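Local coordinates for protein carnitinyl-CoA dehydratase (Mycobacterium avium, PDB 3R9S) that probably catalyses the reversible dehydration of carnitinyl-CoA or a related acyl-CoA thioester, as a lyase of the enoyl-CoA hydratase/isomerase (crotonase) family, at residues E47-P52 against H98-P103. Numbering follows the deposited sequence.
With EDO (1,2-ethanediol), chain E.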
ATOM      1  N   GLU A  47     -22.060 -21.917   5.023  1.00 43.04           N
ATOM      2  CA  GLU A  47     -22.117 -22.902   6.111  1.00 43.57           C
ATOM      3  C   GLU A  47     -20.962 -22.663   7.093  1.00 43.27           C
ATOM      4  O   GLU A  47     -21.155 -22.786   8.294  1.00 43.31           O
ATOM      5  CB  GLU A  47     -22.118 -24.344   5.599  1.00 43.45           C
ATOM      6  N   ALA A  48     -19.778 -22.300   6.594  1.00 42.88           N
ATOM      7  CA  ALA A  48     -18.657 -21.964   7.487  1.00 43.23           C
ATOM      8  C   ALA A  48     -18.952 -20.783   8.410  1.00 43.93           C
ATOM      9  O   ALA A  48     -18.584 -20.823   9.584  1.00 44.84           O
ATOM     10  CB  ALA A  48     -17.373 -21.702   6.711  1.00 42.13           C
ATOM     11  N   GLN A  49     -19.603 -19.749   7.886  1.00 44.54           N
ATOM     12  CA  GLN A  49     -19.901 -18.529   8.661  1.00 45.76           C
ATOM     13  C   GLN A  49     -20.812 -18.798   9.859  1.00 47.12           C
ATOM     14  O   GLN A  49     -20.650 -18.195  10.925  1.00 47.07           O
ATOM     15  CB  GLN A  49     -20.558 -17.471   7.749  1.00 45.72           C
ATOM     16  CG  GLN A  49     -21.220 -16.261   8.442  1.00 45.70           C
ATOM     17  CD  GLN A  49     -20.222 -15.263   9.045  1.00 47.32           C
ATOM     18  OE1 GLN A  49     -19.030 -15.317   8.767  1.00 45.89           O
ATOM     19  NE2 GLN A  49     -20.725 -14.336   9.866  1.00 47.81           N
ATOM     20  N   HIS A  50     -21.782 -19.688   9.671  1.00 48.39           N
ATOM     21  CA  HIS A  50     -22.803 -19.907  10.681  1.00 50.13           C
ATOM     22  C   HIS A  50     -22.517 -21.074  11.607  1.00 50.69           C
ATOM     23  O   HIS A  50     -23.223 -21.240  12.588  1.00 51.33           O
ATOM     24  CB  HIS A  50     -24.168 -20.054  10.024  1.00 50.92           C
ATOM     25  CG  HIS A  50     -24.638 -18.790   9.382  1.00 53.10           C
ATOM     26  ND1 HIS A  50     -24.657 -18.612   8.016  1.00 55.22           N
ATOM     27  CD2 HIS A  50     -25.054 -17.621   9.921  1.00 54.83           C
ATOM     28  CE1 HIS A  50     -25.099 -17.398   7.740  1.00 56.00           C
ATOM     29  NE2 HIS A  50     -25.343 -16.774   8.878  1.00 55.98           N
ATOM     30  N   ASP A  51     -21.488 -21.864  11.310  1.00 50.86           N
ATOM     31  CA  ASP A  51     -21.062 -22.935  12.205  1.00 51.53           C
ATOM     32  C   ASP A  51     -19.921 -22.440  13.107  1.00 51.82           C
ATOM     33  O   ASP A  51     -18.788 -22.262  12.642  1.00 51.79           O
ATOM     34  CB  ASP A  51     -20.630 -24.173  11.419  1.00 51.18           C
ATOM     35  CG  ASP A  51     -20.383 -25.383  12.317  1.00 52.20           C
ATOM     36  OD1 ASP A  51     -20.191 -25.194  13.548  1.00 50.65           O
ATOM     37  OD2 ASP A  51     -20.385 -26.522  11.786  1.00 51.39           O
ATOM     38  N   PRO A  52     -20.210 -22.241  14.407  1.00 52.98           N
ATOM     39  CA  PRO A  52     -19.184 -21.730  15.340  1.00 53.11           C
ATOM     40  C   PRO A  52     -18.023 -22.705  15.551  1.00 53.08           C
ATOM     41  O   PRO A  52     -16.937 -22.284  15.962  1.00 53.42           O
ATOM     42  CB  PRO A  52     -19.963 -21.548  16.646  1.00 53.74           C
ATOM     43  CG  PRO A  52     -21.055 -22.613  16.556  1.00 54.47           C
ATOM     44  CD  PRO A  52     -21.457 -22.619  15.112  1.00 53.57           C
ATOM     45  N   HIS A  98     -17.949 -12.100  -0.951  1.00 36.05           N
ATOM     46  CA  HIS A  98     -18.653 -12.892   0.034  1.00 36.32           C
ATOM     47  C   HIS A  98     -17.844 -12.858   1.312  1.00 36.52           C
ATOM     48  O   HIS A  98     -17.125 -13.798   1.639  1.00 35.45           O
ATOM     49  CB  HIS A  98     -18.803 -14.320  -0.485  1.00 36.61           C
ATOM     50  CG  HIS A  98     -19.721 -15.180   0.326  1.00 35.95           C
ATOM     51  ND1 HIS A  98     -20.151 -16.411  -0.114  1.00 35.34           N
ATOM     52  CD2 HIS A  98     -20.316 -14.977   1.527  1.00 36.34           C
ATOM     53  CE1 HIS A  98     -20.956 -16.940   0.794  1.00 36.35           C
ATOM     54  NE2 HIS A  98     -21.078 -16.088   1.793  1.00 35.81           N
ATOM     55  N   PHE A  99     -17.949 -11.745   2.023  1.00 37.37           N
ATOM     56  CA  PHE A  99     -17.248 -11.607   3.276  1.00 38.12           C
ATOM     57  C   PHE A  99     -17.830 -12.551   4.302  1.00 38.21           C
ATOM     58  O   PHE A  99     -19.050 -12.603   4.499  1.00 39.44           O
ATOM     59  CB  PHE A  99     -17.342 -10.191   3.811  1.00 39.03           C
ATOM     60  CG  PHE A  99     -16.630 -10.002   5.121  1.00 39.84           C
ATOM     61  CD1 PHE A  99     -15.276  -9.732   5.145  1.00 38.97           C
ATOM     62  CD2 PHE A  99     -17.322 -10.121   6.333  1.00 41.30           C
ATOM     63  CE1 PHE A  99     -14.608  -9.558   6.343  1.00 39.91           C
ATOM     64  CE2 PHE A  99     -16.654  -9.965   7.553  1.00 41.26           C
ATOM     65  CZ  PHE A  99     -15.290  -9.676   7.550  1.00 41.24           C
ATOM     66  N   ILE A 100     -16.953 -13.300   4.951  1.00 37.85           N
ATOM     67  CA  ILE A 100     -17.312 -14.000   6.169  1.00 38.25           C
ATOM     68  C   ILE A 100     -16.312 -13.648   7.266  1.00 38.80           C
ATOM     69  O   ILE A 100     -15.191 -13.235   6.995  1.00 37.73           O
ATOM     70  CB  ILE A 100     -17.378 -15.532   5.982  1.00 38.16           C
ATOM     71  CG1 ILE A 100     -16.034 -16.090   5.502  1.00 37.51           C
ATOM     72  CG2 ILE A 100     -18.526 -15.937   5.014  1.00 37.79           C
ATOM     73  CD1 ILE A 100     -15.795 -17.540   6.001  1.00 36.98           C
ATOM     74  N   ASP A 101     -16.734 -13.857   8.508  1.00 40.08           N
ATOM     75  CA  ASP A 101     -15.957 -13.496   9.690  1.00 41.16           C
ATOM     76  C   ASP A 101     -14.750 -14.395   9.892  1.00 40.68           C
ATOM     77  O   ASP A 101     -13.802 -14.005  10.560  1.00 40.71           O
ATOM     78  CB  ASP A 101     -16.842 -13.597  10.947  1.00 42.00           C
ATOM     79  CG  ASP A 101     -17.911 -12.540  10.996  1.00 45.28           C
ATOM     80  OD1 ASP A 101     -17.625 -11.360  10.647  1.00 48.88           O
ATOM     81  OD2 ASP A 101     -19.040 -12.871  11.407  1.00 49.66           O
ATOM     82  N   LYS A 102     -14.821 -15.609   9.350  1.00 40.58           N
ATOM     83  CA  LYS A 102     -13.810 -16.624   9.581  1.00 40.60           C
ATOM     84  C   LYS A 102     -12.651 -16.374   8.601  1.00 39.94           C
ATOM     85  O   LYS A 102     -12.885 -16.076   7.435  1.00 40.28           O
ATOM     86  CB  LYS A 102     -14.387 -18.029   9.327  1.00 41.04           C
ATOM     87  CG  LYS A 102     -15.319 -18.703  10.386  1.00 42.51           C
ATOM     88  CD  LYS A 102     -15.921 -17.833  11.452  1.00 42.21           C
ATOM     89  CE  LYS A 102     -17.336 -18.308  11.852  1.00 42.20           C
ATOM     90  NZ  LYS A 102     -17.527 -19.785  11.962  1.00 41.48           N
ATOM     91  N   PRO A 103     -11.400 -16.533   9.058  1.00 39.57           N
ATOM     92  CA  PRO A 103     -10.248 -16.391   8.169  1.00 38.59           C
ATOM     93  C   PRO A 103     -10.243 -17.377   7.012  1.00 37.69           C
ATOM     94  O   PRO A 103     -10.543 -18.564   7.212  1.00 37.15           O
ATOM     95  CB  PRO A 103      -9.056 -16.662   9.094  1.00 39.12           C
ATOM     96  CG  PRO A 103      -9.615 -17.362  10.252  1.00 40.26           C
ATOM     97  CD  PRO A 103     -10.978 -16.824  10.440  1.00 39.89           C
TER
HETATM   98  C1  EDO E 265     -13.077 -14.678   0.714  1.00 52.36           C
HETATM   99  O1  EDO E 265     -12.176 -14.477   1.816  1.00 52.69           O
HETATM  100  C2  EDO E 265     -14.455 -14.260   1.147  1.00 52.90           C
HETATM  101  O2  EDO E 265     -14.935 -15.211   2.096  1.00 52.18           O
HETATM  102  O   HOH W   1     -20.102 -18.893  13.333  1.00 50.15           O
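Gln49 and Asp101 meet through two hydrogen bonds that use both ends of the glutamine amide. Gln49 OE1 accepts the backbone N-H of Asp101 at 2.7 Å in a nearly straight bond, while Gln49 NE2 donates to Asp101 OD2, also at 2.7 Å. The carboxylate is turned 51° from the amide, and OD2 is approached from above its own plane although it lies close to the plane of the amide. Glutamine suits this place because one flat group can read a main-chain donor and a side-chain acceptor together; its CG, anti to the backbone N (chi1 167°), and a bend at chi2 carry the amide to the loop. The other carboxylate oxygen, OD1, forms a salt bridge with Arg216 of helix 208-219, so Asp101 links two helices.

Ile100 lies alongside the aliphatic base of Gln49, its CG2 3.7 Å from Gln49 CB, and its CB is 3.2 Å from Gln49 OE1; the isoleucine also touches Leu45 and Val57.

Lys102 serves the end of helix 35-50, where the last carbonyls lack the amide partners of a further turn. Its bent chain brings NZ to Ala48 O at 2.8 Å, and NZ also donates to Val54 O; Asp51 O lies 2.9 Å from Lys102 NZ. A water donates to Gln49 O and accepts a weak bond from the same ammonium. The long lysine chain suits the place because its ammonium can serve two carbonyls, Ala48 O and Val54 O, directly and Gln49 O through the water.

The chemistry implies a buried ammonium held mainly by carbonyl dipoles, probably stabilised further by the negative end of the helix dipole, and the lysine joins this helix end to the loop leading into strand 104-108 of the crotonase core.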